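Long-range contacts in ORF10 (Moritella marina, PDB 6RIW), which probably condenses acyl chains during polyunsaturated fatty acid synthesis, this piece being the ketosynthase-chain length factor didomain of a longer multidomain synthase: residues A5-A10 with T102-W107; A46-N51 with L597-E602; D56-V61 with G234-Q239; M218-V223 with M266-Q271; S774-I779 with E814-P819. One frame throughout, in Å; residues are numbered along the deposited sequence.

Contact 1 (A5-A10 with T102-W107)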
# COMPACT_ATOMS: atom_id res chain seq x y z
N ALA A 5 12.51 -6.65 -22.42
CA ALA A 5 12.99 -5.38 -22.96
C ALA A 5 12.25 -4.23 -22.29
O ALA A 5 11.02 -4.28 -22.17
CB ALA A 5 12.79 -5.31 -24.47
N VAL A 6 13.00 -3.22 -21.85
CA VAL A 6 12.44 -1.94 -21.45
C VAL A 6 12.31 -1.07 -22.70
O VAL A 6 13.31 -0.71 -23.33
CB VAL A 6 13.33 -1.25 -20.40
CG1 VAL A 6 12.65 0.05 -19.90
CG2 VAL A 6 13.65 -2.21 -19.27
N VAL A 7 11.07 -0.73 -23.06
CA VAL A 7 10.82 -0.03 -24.31
C VAL A 7 10.28 1.38 -24.11
O VAL A 7 10.04 2.09 -25.10
CB VAL A 7 9.89 -0.84 -25.23
CG1 VAL A 7 10.49 -2.22 -25.49
CG2 VAL A 7 8.47 -0.98 -24.62
N GLY A 8 10.12 1.82 -22.87
CA GLY A 8 9.67 3.17 -22.61
C GLY A 8 9.97 3.53 -21.17
O GLY A 8 9.90 2.65 -20.30
N ILE A 9 10.33 4.78 -20.90
CA ILE A 9 10.70 5.22 -19.54
C ILE A 9 10.16 6.62 -19.32
O ILE A 9 10.16 7.44 -20.25
CB ILE A 9 12.23 5.22 -19.32
CG1 ILE A 9 12.86 3.87 -19.69
CG2 ILE A 9 12.58 5.59 -17.88
CD1 ILE A 9 14.32 3.74 -19.30
N ALA A 10 9.72 6.90 -18.09
CA ALA A 10 9.36 8.26 -17.74
C ALA A 10 9.66 8.49 -16.26
O ALA A 10 9.69 7.56 -15.45
CB ALA A 10 7.89 8.55 -18.05
N THR A 102 3.86 7.14 -24.30
CA THR A 102 4.17 7.94 -25.48
C THR A 102 5.62 7.73 -25.90
O THR A 102 5.92 7.65 -27.10
CB THR A 102 3.89 9.42 -25.18
OG1 THR A 102 2.50 9.56 -24.86
CG2 THR A 102 4.19 10.28 -26.41
N ASP A 103 6.53 7.61 -24.93
CA ASP A 103 7.92 7.27 -25.23
C ASP A 103 8.02 5.94 -25.97
O ASP A 103 8.79 5.82 -26.93
CB ASP A 103 8.73 7.22 -23.94
CG ASP A 103 10.21 7.06 -24.19
OD1 ASP A 103 10.73 7.81 -25.04
OD2 ASP A 103 10.87 6.20 -23.56
N ALA A 104 7.27 4.94 -25.52
CA ALA A 104 7.34 3.63 -26.17
C ALA A 104 6.60 3.59 -27.50
O ALA A 104 6.82 2.66 -28.28
CB ALA A 104 6.79 2.54 -25.25
N GLY A 105 5.73 4.56 -27.75
CA GLY A 105 4.98 4.60 -28.99
C GLY A 105 3.67 3.87 -28.95
O GLY A 105 3.17 3.45 -30.01
N TYR A 106 3.07 3.70 -27.77
CA TYR A 106 1.85 2.91 -27.62
C TYR A 106 0.72 3.69 -26.96
O TYR A 106 -0.33 3.09 -26.67
CB TYR A 106 2.14 1.62 -26.83
CG TYR A 106 2.93 0.64 -27.67
CD1 TYR A 106 2.30 -0.16 -28.61
CD2 TYR A 106 4.31 0.55 -27.54
CE1 TYR A 106 3.02 -1.05 -29.40
CE2 TYR A 106 5.05 -0.33 -28.34
CZ TYR A 106 4.40 -1.13 -29.26
OH TYR A 106 5.12 -2.00 -30.06
N TRP A 107 0.86 4.99 -26.75
CA TRP A 107 -0.25 5.77 -26.23
C TRP A 107 -1.45 5.67 -27.18
O TRP A 107 -1.34 5.98 -28.37
CB TRP A 107 0.15 7.23 -26.06
CG TRP A 107 -0.93 8.04 -25.39
CD1 TRP A 107 -1.71 9.01 -25.97
CD2 TRP A 107 -1.38 7.91 -24.03
NE1 TRP A 107 -2.61 9.50 -25.05
CE2 TRP A 107 -2.43 8.84 -23.85
CE3 TRP A 107 -1.00 7.10 -22.96
CZ2 TRP A 107 -3.09 9.00 -22.63
CZ3 TRP A 107 -1.66 7.26 -21.73
CH2 TRP A 107 -2.70 8.20 -21.59
O HOH W 1 9.74 1.72 -28.00

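Contact 2 (A46-N51 with L597-E602)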
# COMPACT_ATOMS: atom_id res chain seq x y z
N ALA A 46 8.53 26.03 10.02
CA ALA A 46 9.28 26.45 11.19
C ALA A 46 8.50 26.25 12.48
O ALA A 46 9.10 25.99 13.53
CB ALA A 46 9.69 27.93 11.05
N LYS A 47 7.17 26.35 12.44
CA LYS A 47 6.34 26.10 13.62
C LYS A 47 6.40 24.65 14.09
O LYS A 47 5.96 24.36 15.21
CB LYS A 47 4.88 26.48 13.35
CG LYS A 47 4.66 27.97 13.15
CD LYS A 47 4.48 28.67 14.49
CE LYS A 47 4.40 30.19 14.33
NZ LYS A 47 4.41 30.86 15.66
N TYR A 48 6.86 23.74 13.25
CA TYR A 48 6.90 22.32 13.58
C TYR A 48 8.32 21.80 13.66
O TYR A 48 8.52 20.58 13.77
CB TYR A 48 6.08 21.52 12.55
CG TYR A 48 4.60 21.78 12.72
CD1 TYR A 48 3.99 22.85 12.08
CD2 TYR A 48 3.82 20.99 13.57
CE1 TYR A 48 2.64 23.11 12.25
CE2 TYR A 48 2.46 21.25 13.76
CZ TYR A 48 1.88 22.32 13.09
OH TYR A 48 0.53 22.60 13.24
N THR A 49 9.32 22.68 13.60
CA THR A 49 10.73 22.31 13.59
C THR A 49 11.32 22.55 14.98
O THR A 49 11.15 23.62 15.56
CB THR A 49 11.51 23.11 12.54
OG1 THR A 49 10.93 22.91 11.23
CG2 THR A 49 12.98 22.67 12.50
N ALA A 50 12.02 21.54 15.50
CA ALA A 50 12.75 21.70 16.76
C ALA A 50 13.97 20.79 16.75
O ALA A 50 14.54 20.52 15.69
CB ALA A 50 11.84 21.40 17.95
N ASN A 51 14.36 20.28 17.91
CA ASN A 51 15.49 19.36 18.01
C ASN A 51 15.01 17.91 18.05
O ASN A 51 13.84 17.61 18.32
CB ASN A 51 16.33 19.66 19.26
CG ASN A 51 16.74 21.12 19.35
OD1 ASN A 51 16.31 21.85 20.24
ND2 ASN A 51 17.58 21.55 18.42
N LEU A 597 -2.82 20.55 15.79
CA LEU A 597 -3.43 21.45 16.76
C LEU A 597 -2.42 22.46 17.31
O LEU A 597 -2.84 23.48 17.86
CB LEU A 597 -4.07 20.65 17.91
CG LEU A 597 -5.31 19.87 17.47
CD1 LEU A 597 -5.78 18.93 18.60
CD2 LEU A 597 -6.42 20.81 17.10
N THR A 598 -1.11 22.20 17.17
CA THR A 598 -0.06 23.18 17.48
C THR A 598 -0.37 24.56 16.90
O THR A 598 -0.40 25.57 17.61
CB THR A 598 1.29 22.70 16.94
OG1 THR A 598 1.72 21.56 17.70
CG2 THR A 598 2.35 23.80 17.04
N THR A 599 -0.57 24.63 15.59
CA THR A 599 -0.83 25.93 14.99
C THR A 599 -2.31 26.25 14.99
O THR A 599 -2.67 27.43 15.00
CB THR A 599 -0.27 26.00 13.57
OG1 THR A 599 -0.70 24.85 12.82
CG2 THR A 599 1.25 26.05 13.60
N GLN A 600 -3.18 25.24 14.99
CA GLN A 600 -4.61 25.54 15.05
C GLN A 600 -4.97 26.25 16.35
O GLN A 600 -5.74 27.23 16.33
CB GLN A 600 -5.44 24.26 14.92
CG GLN A 600 -5.43 23.72 13.52
CD GLN A 600 -6.08 22.38 13.48
OE1 GLN A 600 -5.40 21.36 13.58
NE2 GLN A 600 -7.42 22.37 13.37
N ILE A 601 -4.44 25.79 17.49
CA ILE A 601 -4.78 26.43 18.76
C ILE A 601 -4.08 27.78 18.88
O ILE A 601 -4.67 28.76 19.35
CB ILE A 601 -4.41 25.51 19.95
CG1 ILE A 601 -5.19 24.19 19.89
CG2 ILE A 601 -4.68 26.23 21.26
CD1 ILE A 601 -6.62 24.31 20.29
N GLU A 602 -2.82 27.86 18.46
CA GLU A 602 -2.14 29.15 18.49
C GLU A 602 -2.91 30.19 17.68
O GLU A 602 -3.17 31.31 18.16
CB GLU A 602 -0.70 29.02 17.98
CG GLU A 602 0.06 30.35 18.01
CD GLU A 602 1.49 30.23 17.50
OE1 GLU A 602 1.73 29.56 16.47
OE2 GLU A 602 2.38 30.85 18.13

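Contact 3 (D56-V61 with G234-Q239)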
# COMPACT_ATOMS: atom_id res chain seq x y z
N ASP A 56 6.03 15.95 18.72
CA ASP A 56 5.23 16.60 17.68
C ASP A 56 6.06 17.60 16.87
O ASP A 56 5.52 18.57 16.34
CB ASP A 56 3.98 17.29 18.25
CG ASP A 56 3.10 16.36 19.10
OD1 ASP A 56 2.92 15.17 18.75
OD2 ASP A 56 2.59 16.83 20.13
N LYS A 57 7.37 17.34 16.73
CA LYS A 57 8.27 18.19 15.96
C LYS A 57 9.14 17.33 15.06
O LYS A 57 9.48 16.19 15.40
CB LYS A 57 9.19 19.03 16.89
CG LYS A 57 8.47 19.86 17.91
CD LYS A 57 7.86 21.08 17.27
CE LYS A 57 7.33 22.02 18.34
NZ LYS A 57 6.45 23.07 17.78
N PHE A 58 9.51 17.86 13.90
CA PHE A 58 10.59 17.23 13.14
C PHE A 58 11.86 18.07 13.29
O PHE A 58 11.80 19.25 13.62
CB PHE A 58 10.24 16.99 11.66
CG PHE A 58 9.38 18.05 11.02
CD1 PHE A 58 9.83 19.34 10.87
CD2 PHE A 58 8.15 17.71 10.48
CE1 PHE A 58 9.04 20.30 10.24
CE2 PHE A 58 7.36 18.65 9.84
CZ PHE A 58 7.80 19.95 9.72
N TYR A 59 13.02 17.43 13.12
CA TYR A 59 14.28 18.16 13.30
C TYR A 59 15.05 18.30 12.00
O TYR A 59 16.22 18.69 12.02
CB TYR A 59 15.16 17.49 14.38
CG TYR A 59 15.70 16.10 14.06
CD1 TYR A 59 16.98 15.94 13.54
CD2 TYR A 59 14.96 14.97 14.34
CE1 TYR A 59 17.49 14.67 13.28
CE2 TYR A 59 15.45 13.70 14.10
CZ TYR A 59 16.71 13.56 13.56
OH TYR A 59 17.19 12.29 13.32
N CYS A 60 14.41 18.01 10.86
CA CYS A 60 15.03 18.19 9.56
C CYS A 60 13.92 18.50 8.55
O CYS A 60 12.87 17.85 8.58
CB CYS A 60 15.80 16.93 9.15
SG CYS A 60 16.55 16.95 7.49
N VAL A 61 14.14 19.51 7.70
CA VAL A 61 13.18 19.84 6.64
C VAL A 61 13.75 19.59 5.25
O VAL A 61 13.04 19.84 4.25
CB VAL A 61 12.66 21.29 6.76
CG1 VAL A 61 11.87 21.47 8.05
CG2 VAL A 61 13.81 22.28 6.67
N GLY A 234 7.62 10.85 10.89
CA GLY A 234 8.07 9.48 11.03
C GLY A 234 9.58 9.35 11.07
O GLY A 234 10.15 8.72 11.96
N PHE A 235 10.26 9.94 10.09
CA PHE A 235 11.72 9.83 10.10
C PHE A 235 12.33 10.58 11.27
O PHE A 235 13.44 10.24 11.71
CB PHE A 235 12.29 10.32 8.76
CG PHE A 235 12.13 9.32 7.64
CD1 PHE A 235 12.60 8.02 7.79
CD2 PHE A 235 11.47 9.66 6.48
CE1 PHE A 235 12.44 7.08 6.78
CE2 PHE A 235 11.30 8.73 5.46
CZ PHE A 235 11.79 7.44 5.60
N SER A 236 11.64 11.58 11.82
CA SER A 236 12.13 12.20 13.04
C SER A 236 12.01 11.26 14.24
O SER A 236 12.95 11.16 15.03
CB SER A 236 11.39 13.52 13.31
OG SER A 236 11.67 14.42 12.25
N ILE A 237 10.89 10.54 14.38
CA ILE A 237 10.78 9.64 15.54
C ILE A 237 11.70 8.43 15.36
O ILE A 237 12.20 7.87 16.35
CB ILE A 237 9.32 9.21 15.81
CG1 ILE A 237 9.21 8.49 17.15
CG2 ILE A 237 8.79 8.33 14.75
CD1 ILE A 237 9.36 9.43 18.36
N PHE A 238 11.94 8.01 14.13
CA PHE A 238 12.94 6.98 13.85
C PHE A 238 14.37 7.47 14.05
O PHE A 238 15.30 6.65 14.00
CB PHE A 238 12.80 6.47 12.42
CG PHE A 238 11.49 5.76 12.13
CD1 PHE A 238 10.70 5.28 13.17
CD2 PHE A 238 11.07 5.57 10.83
CE1 PHE A 238 9.50 4.62 12.90
CE2 PHE A 238 9.87 4.91 10.55
CZ PHE A 238 9.08 4.44 11.60
N GLN A 239 14.57 8.78 14.26
CA GLN A 239 15.91 9.39 14.32
C GLN A 239 16.74 9.06 13.07
O GLN A 239 17.95 8.80 13.14
CB GLN A 239 16.66 8.97 15.58
CG GLN A 239 16.03 9.43 16.89
CD GLN A 239 16.80 8.90 18.09
OE1 GLN A 239 18.04 8.87 18.09
NE2 GLN A 239 16.08 8.43 19.10

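Contact 4 (M218-V223 with M266-Q271)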
# COMPACT_ATOMS: atom_id res chain seq x y z
N MET A 218 3.55 -4.66 -20.11
CA MET A 218 3.29 -4.25 -18.73
C MET A 218 3.87 -2.87 -18.47
O MET A 218 4.99 -2.56 -18.89
CB MET A 218 3.89 -5.24 -17.71
CG MET A 218 3.16 -6.57 -17.59
SD MET A 218 1.47 -6.43 -16.98
CE MET A 218 1.76 -5.87 -15.27
N LEU A 219 3.10 -2.05 -17.75
CA LEU A 219 3.64 -0.86 -17.09
C LEU A 219 4.08 -1.23 -15.68
O LEU A 219 3.36 -1.94 -14.96
CB LEU A 219 2.58 0.25 -17.01
CG LEU A 219 2.21 1.01 -18.29
CD1 LEU A 219 1.07 1.96 -18.00
CD2 LEU A 219 3.39 1.79 -18.79
N ALA A 220 5.27 -0.80 -15.30
CA ALA A 220 5.74 -1.03 -13.94
C ALA A 220 6.38 0.25 -13.43
O ALA A 220 7.22 0.85 -14.11
CB ALA A 220 6.73 -2.20 -13.85
N GLY A 221 6.02 0.65 -12.23
CA GLY A 221 6.50 1.91 -11.73
C GLY A 221 6.11 2.08 -10.28
O GLY A 221 5.71 1.11 -9.63
N ALA A 222 6.24 3.31 -9.80
CA ALA A 222 5.93 3.61 -8.40
C ALA A 222 5.72 5.10 -8.23
O ALA A 222 6.14 5.91 -9.06
CB ALA A 222 7.04 3.12 -7.46
N VAL A 223 5.09 5.45 -7.12
CA VAL A 223 4.80 6.84 -6.77
C VAL A 223 4.97 6.95 -5.26
O VAL A 223 4.67 6.00 -4.51
CB VAL A 223 3.38 7.27 -7.24
CG1 VAL A 223 2.31 6.39 -6.58
CG2 VAL A 223 3.12 8.74 -6.91
N MET A 266 7.98 2.50 -16.26
CA MET A 266 8.64 1.85 -17.38
C MET A 266 7.65 0.97 -18.13
O MET A 266 6.71 0.43 -17.54
CB MET A 266 9.79 0.99 -16.90
CG MET A 266 11.07 1.75 -16.60
SD MET A 266 12.03 0.78 -15.40
CE MET A 266 11.51 -0.86 -15.90
N VAL A 267 7.88 0.81 -19.44
CA VAL A 267 7.07 -0.06 -20.29
C VAL A 267 7.90 -1.28 -20.65
O VAL A 267 9.02 -1.14 -21.15
CB VAL A 267 6.61 0.66 -21.58
CG1 VAL A 267 5.67 -0.25 -22.36
CG2 VAL A 267 5.96 1.99 -21.27
N LEU A 268 7.36 -2.48 -20.37
CA LEU A 268 8.07 -3.74 -20.53
C LEU A 268 7.40 -4.66 -21.54
O LEU A 268 6.17 -4.80 -21.55
CB LEU A 268 8.16 -4.50 -19.19
CG LEU A 268 8.68 -3.73 -17.98
CD1 LEU A 268 8.71 -4.63 -16.75
CD2 LEU A 268 10.08 -3.18 -18.28
N LYS A 269 8.21 -5.33 -22.36
CA LYS A 269 7.72 -6.37 -23.26
C LYS A 269 8.73 -7.51 -23.29
O LYS A 269 9.91 -7.32 -23.00
CB LYS A 269 7.50 -5.84 -24.70
CG LYS A 269 6.29 -4.90 -24.84
CD LYS A 269 6.31 -4.18 -26.21
CE LYS A 269 6.06 -5.14 -27.37
NZ LYS A 269 5.64 -4.41 -28.62
N ARG A 270 8.25 -8.72 -23.61
CA ARG A 270 9.17 -9.81 -23.90
C ARG A 270 10.06 -9.39 -25.07
O ARG A 270 9.59 -8.75 -26.02
CB ARG A 270 8.40 -11.10 -24.21
CG ARG A 270 7.61 -11.65 -23.00
CD ARG A 270 6.76 -12.89 -23.34
NE ARG A 270 5.75 -12.56 -24.34
CZ ARG A 270 4.49 -12.22 -24.06
NH1 ARG A 270 3.65 -11.90 -25.03
NH2 ARG A 270 4.07 -12.19 -22.80
N GLN A 271 11.35 -9.70 -24.99
CA GLN A 271 12.29 -9.22 -26.01
C GLN A 271 11.89 -9.68 -27.41
O GLN A 271 12.01 -8.92 -28.37
CB GLN A 271 13.71 -9.68 -25.70
CG GLN A 271 14.77 -8.99 -26.58
CD GLN A 271 16.06 -9.77 -26.64
OE1 GLN A 271 16.11 -10.91 -26.18
NE2 GLN A 271 17.10 -9.16 -27.19

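Contact 5 (S774-I779 with E814-P819)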
# COMPACT_ATOMS: atom_id res chain seq x y z
N SER A 774 -17.48 -2.72 -14.76
CA SER A 774 -18.32 -3.04 -13.62
C SER A 774 -19.75 -3.41 -13.98
O SER A 774 -20.57 -3.61 -13.07
CB SER A 774 -18.37 -1.84 -12.64
OG SER A 774 -17.10 -1.58 -12.06
N ASN A 775 -20.09 -3.48 -15.26
CA ASN A 775 -21.49 -3.72 -15.63
C ASN A 775 -21.76 -5.21 -15.82
O ASN A 775 -20.89 -6.07 -15.62
CB ASN A 775 -21.86 -2.93 -16.88
CG ASN A 775 -20.98 -3.25 -18.07
OD1 ASN A 775 -20.22 -4.21 -18.05
ND2 ASN A 775 -21.09 -2.45 -19.12
N ALA A 776 -23.01 -5.54 -16.17
CA ALA A 776 -23.40 -6.93 -16.34
C ALA A 776 -22.57 -7.61 -17.42
O ALA A 776 -22.27 -8.80 -17.32
CB ALA A 776 -24.89 -7.02 -16.69
N LYS A 777 -22.22 -6.88 -18.47
CA LYS A 777 -21.42 -7.45 -19.55
C LYS A 777 -20.05 -7.87 -19.03
O LYS A 777 -19.57 -8.97 -19.34
CB LYS A 777 -21.27 -6.43 -20.67
CG LYS A 777 -20.49 -6.93 -21.87
CD LYS A 777 -21.31 -7.99 -22.63
CE LYS A 777 -20.62 -8.39 -23.95
NZ LYS A 777 -20.79 -9.84 -24.26
N ALA A 778 -19.41 -7.01 -18.23
CA ALA A 778 -18.11 -7.34 -17.64
C ALA A 778 -18.22 -8.58 -16.76
O ALA A 778 -17.32 -9.43 -16.77
CB ALA A 778 -17.57 -6.16 -16.82
N ILE A 779 -19.31 -8.71 -16.00
CA ILE A 779 -19.51 -9.91 -15.18
C ILE A 779 -19.55 -11.16 -16.06
O ILE A 779 -18.90 -12.18 -15.76
CB ILE A 779 -20.79 -9.77 -14.35
CG1 ILE A 779 -20.62 -8.63 -13.33
CG2 ILE A 779 -21.08 -11.07 -13.62
CD1 ILE A 779 -21.86 -8.33 -12.52
N GLU A 814 -25.30 -7.22 -10.87
CA GLU A 814 -25.32 -8.64 -10.52
C GLU A 814 -26.71 -9.25 -10.67
O GLU A 814 -26.82 -10.43 -11.03
CB GLU A 814 -24.82 -8.85 -9.09
CG GLU A 814 -23.31 -8.60 -8.92
CD GLU A 814 -22.82 -9.08 -7.55
OE1 GLU A 814 -23.36 -8.57 -6.53
OE2 GLU A 814 -21.90 -9.95 -7.50
N LYS A 815 -27.77 -8.48 -10.39
CA LYS A 815 -29.13 -9.00 -10.58
C LYS A 815 -29.40 -9.33 -12.03
O LYS A 815 -30.20 -10.21 -12.34
CB LYS A 815 -30.16 -7.99 -10.08
CG LYS A 815 -30.54 -8.12 -8.64
CD LYS A 815 -31.52 -7.00 -8.25
CE LYS A 815 -32.70 -6.94 -9.21
NZ LYS A 815 -33.54 -5.72 -8.97
N THR A 816 -28.74 -8.62 -12.94
CA THR A 816 -28.88 -8.90 -14.36
C THR A 816 -28.03 -10.11 -14.75
O THR A 816 -28.55 -11.08 -15.32
CB THR A 816 -28.50 -7.64 -15.16
OG1 THR A 816 -29.43 -6.58 -14.86
CG2 THR A 816 -28.49 -7.88 -16.67
N ALA A 817 -26.75 -10.10 -14.39
CA ALA A 817 -25.81 -11.08 -14.94
C ALA A 817 -25.89 -12.45 -14.27
O ALA A 817 -25.82 -13.48 -14.96
CB ALA A 817 -24.38 -10.53 -14.82
N LEU A 818 -26.00 -12.51 -12.93
CA LEU A 818 -25.81 -13.80 -12.25
C LEU A 818 -26.96 -14.77 -12.51
O LEU A 818 -26.69 -15.95 -12.77
CB LEU A 818 -25.59 -13.58 -10.75
CG LEU A 818 -24.32 -12.80 -10.41
CD1 LEU A 818 -24.15 -12.70 -8.90
CD2 LEU A 818 -23.09 -13.43 -11.05
N PRO A 819 -28.24 -14.37 -12.42
CA PRO A 819 -29.31 -15.33 -12.75
C PRO A 819 -29.30 -15.74 -14.21
O PRO A 819 -29.72 -16.86 -14.52
CB PRO A 819 -30.60 -14.57 -12.38
CG PRO A 819 -30.16 -13.47 -11.43
CD PRO A 819 -28.77 -13.09 -11.91

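Contact 1 (A5-A10 with T102-W107)
D103 of the helix 88-104 reaches the backbone of strand 4-12 through one polar bond: the backbone N of I9 donates to D103 OD2 at 3.1 Å, with an angle of 156° at the hydrogen. The N-H meets OD2 on the anti side of the carboxylate, 16° out of its plane. With CG anti to the backbone N (chi1 -172°), the carboxylate is carried out from the helix over G8 and I9. The same OD2 is also hydrogen-bonded to the hydroxyl of Y282, so two partners grip this oxygen, one from the strand and one from the polypeptide just ahead of strand 283-292.

The second kind of interaction is close backbone approach. A104 CA lies 3.3 Å from V7 O in a CA-H...O contact, and A104 CB lies equally near that oxygen. A water lies between the two backbones as well, 2.9 Å from V7 O and 3.1 Å from A104 O, placed to bridge the two carbonyls.

Apolar packing is slight, V7 CG2 meeting A104 CB at 4.0 Å. The CA atoms of G8 and A104 come within 4.3 Å of each other; a beta carbon on G8 would clash with A104 CB, and the glycine thus permits this closeness.

The strand is bulged and the helix ends here. V7 and G8 both face V267 in a classic beta bulge, while the helix closes in a Schellman motif with G105, of positive phi, at C-prime. The arrangement is that of a helix terminus packed on a central strand in the layered alpha/beta thiolase fold of ketosynthases.

Contact 2 (A46-N51 with L597-E602)
K47 and E602 form the charged part of this contact, a salt bridge in which K47 NZ lies 3.1 Å from E602 OE1. The ammonium approaches OE1 on its syn side, 20° out of the carboxylate plane, and makes a weak second bond to OE2. The lysine chain bends at chi2 (-85°) and then runs straight, meeting the extended glutamate at about a right angle.

The shorter polar link is between hydroxyls: Y48 OH and T599 OG1 are hydrogen-bonded at 2.6 Å. T599 holds OG1 between its backbone N and carbonyl carbon (chi1 50°), which leaves its methyl to lie against the tyrosine, CG2 being 3.5 Å from Y48 CE1.

Farther out, T598 CB meets Y48 CE2, on the other side of the hydroxyl-bearing carbon, at 3.7 Å, so the phenol is flanked by two successive threonines of one helical turn. T599 CG2 also packs on K47 CB at 3.7 Å. T598 turns its own hydroxyl to K625. A phenylalanine in place of Y48 would probably keep much of this packing but leave T599 OG1 without its hydroxyl mate across the contact.

The contact is a surface interface between domains: a 3-10 turn and loop of the first ketosynthase-family region dock on the first turns of helix 597-608 in the second, as befits a ketosynthase-chain length factor didomain.

Contact 3 (D56-V61 with G234-Q239)
The last turn of helix 228-237, closed by a Schellman motif with Q239 in positive phi, is where the irregular chain 56-61 comes to rest, S236 and Y59 meeting at its heart. S236 projects from the helix toward the chain, and its OG receives a weak hydrogen bond from Y59 N at 3.4 Å. That hydroxyl also bonds to N232 O, one turn back in its own helix. F58 CB presses close to it, 3.0 Å from S236 OG.

In the first ketosynthase-family region, this joins the long connection leading into strand 62-64 to the helix that follows strand 217-224 and precedes strand 259-270 in the chain. Y59 reaches across to the helix end. Its CG sits between the backbone N and the carbonyl carbon (chi1 67°), which swings the ring over to the final turn: CE2 comes 3.7 Å from S236 O, an oxygen that lies at the ring edge and in its plane. The phenol oxygen reaches Q239, with Y59 OH 3.3 Å from Q239 CA, and is hydrogen-bonded to Y241 O just beyond. An alanine at Y59 would remove the ring beside S236 and Q239 and is likely to leave Y241 O without this hydroxyl partner.

Contact 4 (M218-V223 with M266-Q271)
M218-V223 and M266-R270 run antiparallel as neighbouring strands, their short axes 4.8 Å apart at closest and inclined at 140°, with M218 opposite L268 and A220 opposite M266 as hydrogen-bonded pairs. L219 and V267 form the non-hydrogen-bonded pair between them. This is a join in the central sheet of the thiolase fold, within the ketosynthase half of the didomain.

Each hydrogen-bonded pair closes a two-bond ring. M218 N donates to L268 O at 3.0 Å and L268 N returns a bond to M218 O at 2.8 Å; the second ring links A220 N with M266 O and M266 N with A220 O. The donors do not approach alike: L268 N comes nearly along the C=O axis of M218, whereas M266 N is tilted 26° from the carbonyl plane of A220. The inner carbonyls also take CA-H...O contacts, V267 CA lying 3.5 Å from M218 O and L219 CA 3.4 Å from M266 O.

On one face lie M218, A220, M266 and L268. Here A220 CB and L268 CD1 are 4.3 Å apart, the small alanine lying under V203 of helix 198-211, which also packs on M218 through A206. On the other face, L219 and V267 point the same way toward helix 88-104, where L101 meets the leucine and A100 the valine. V267 sets CG1 anti to its backbone N (chi1 -175°), and this turns the other methyl toward its neighbour: V267 CG2 touches L219 CD2 at 3.6 Å.

Contact 5 (S774-I779 with E814-P819)
I779 is the main bump of this contact, a branched side chain pushed from the first turn of helix 776-790 against helix 808-821, where A817 offers only a methyl. I779 CG2 sits 3.6 Å from A817 CB, and the shallow place made by that small residue is bordered by larger neighbours. On one side L818 turns inward, its CD2 at 4.0 Å from I779 CG2. On another, the isoleucine's longer arm ends against the aliphatic part of E814, with I779 CD1 3.9 Å from E814 CG. With CG1 anti to the carbonyl carbon (chi1 -65°) and the chain extended beyond it, CD1 is carried to E814 while CG2 stays over A817.

A776 supplies a smaller bump one turn earlier. A776 CB rests on T816 CG2 at 3.7 Å and faces A817 CB at 4.0 Å, and with alanine on both helices their backbones come near: the CA atoms of A776 and A817 are 5.0 Å apart. The fit is wholly apolar. The carboxylate of E814 points off to H803 N, A804 N and N869, while N775 caps its own helix, OD1 accepting from A778 N at 2.9 Å.

Beyond the pair, A813 and L821 of helix 808-821 also touch I779, and L818 continues onto I827 of strand 826-828. The contact thus joins two neighbouring helices of the second ketosynthase-family region, one following strand 763-772 and the other leading into strand 826-828.

Overall arrangement
Contacts 1 and 4 belong to one buried core: strands 4-12 and 259-270 are neighbours, A5 N and V7 N probably bond to K269 O and V267 O, and helix 88-104 packs against both. Backbone bonding dominates contact 4, whereas a carboxylate and a water serve contact 1. Contacts 2 and 3 touch through the loop before strand 62-64, which leans on a helix of each ketosynthase-family region; contact 2 is superficial and uses charge and hydroxyls, contact 3 is partly buried and weakly bonded. Contact 5, in the second region and about 53 Å from contact 2 between centres, is a buried, purely apolar helix pair.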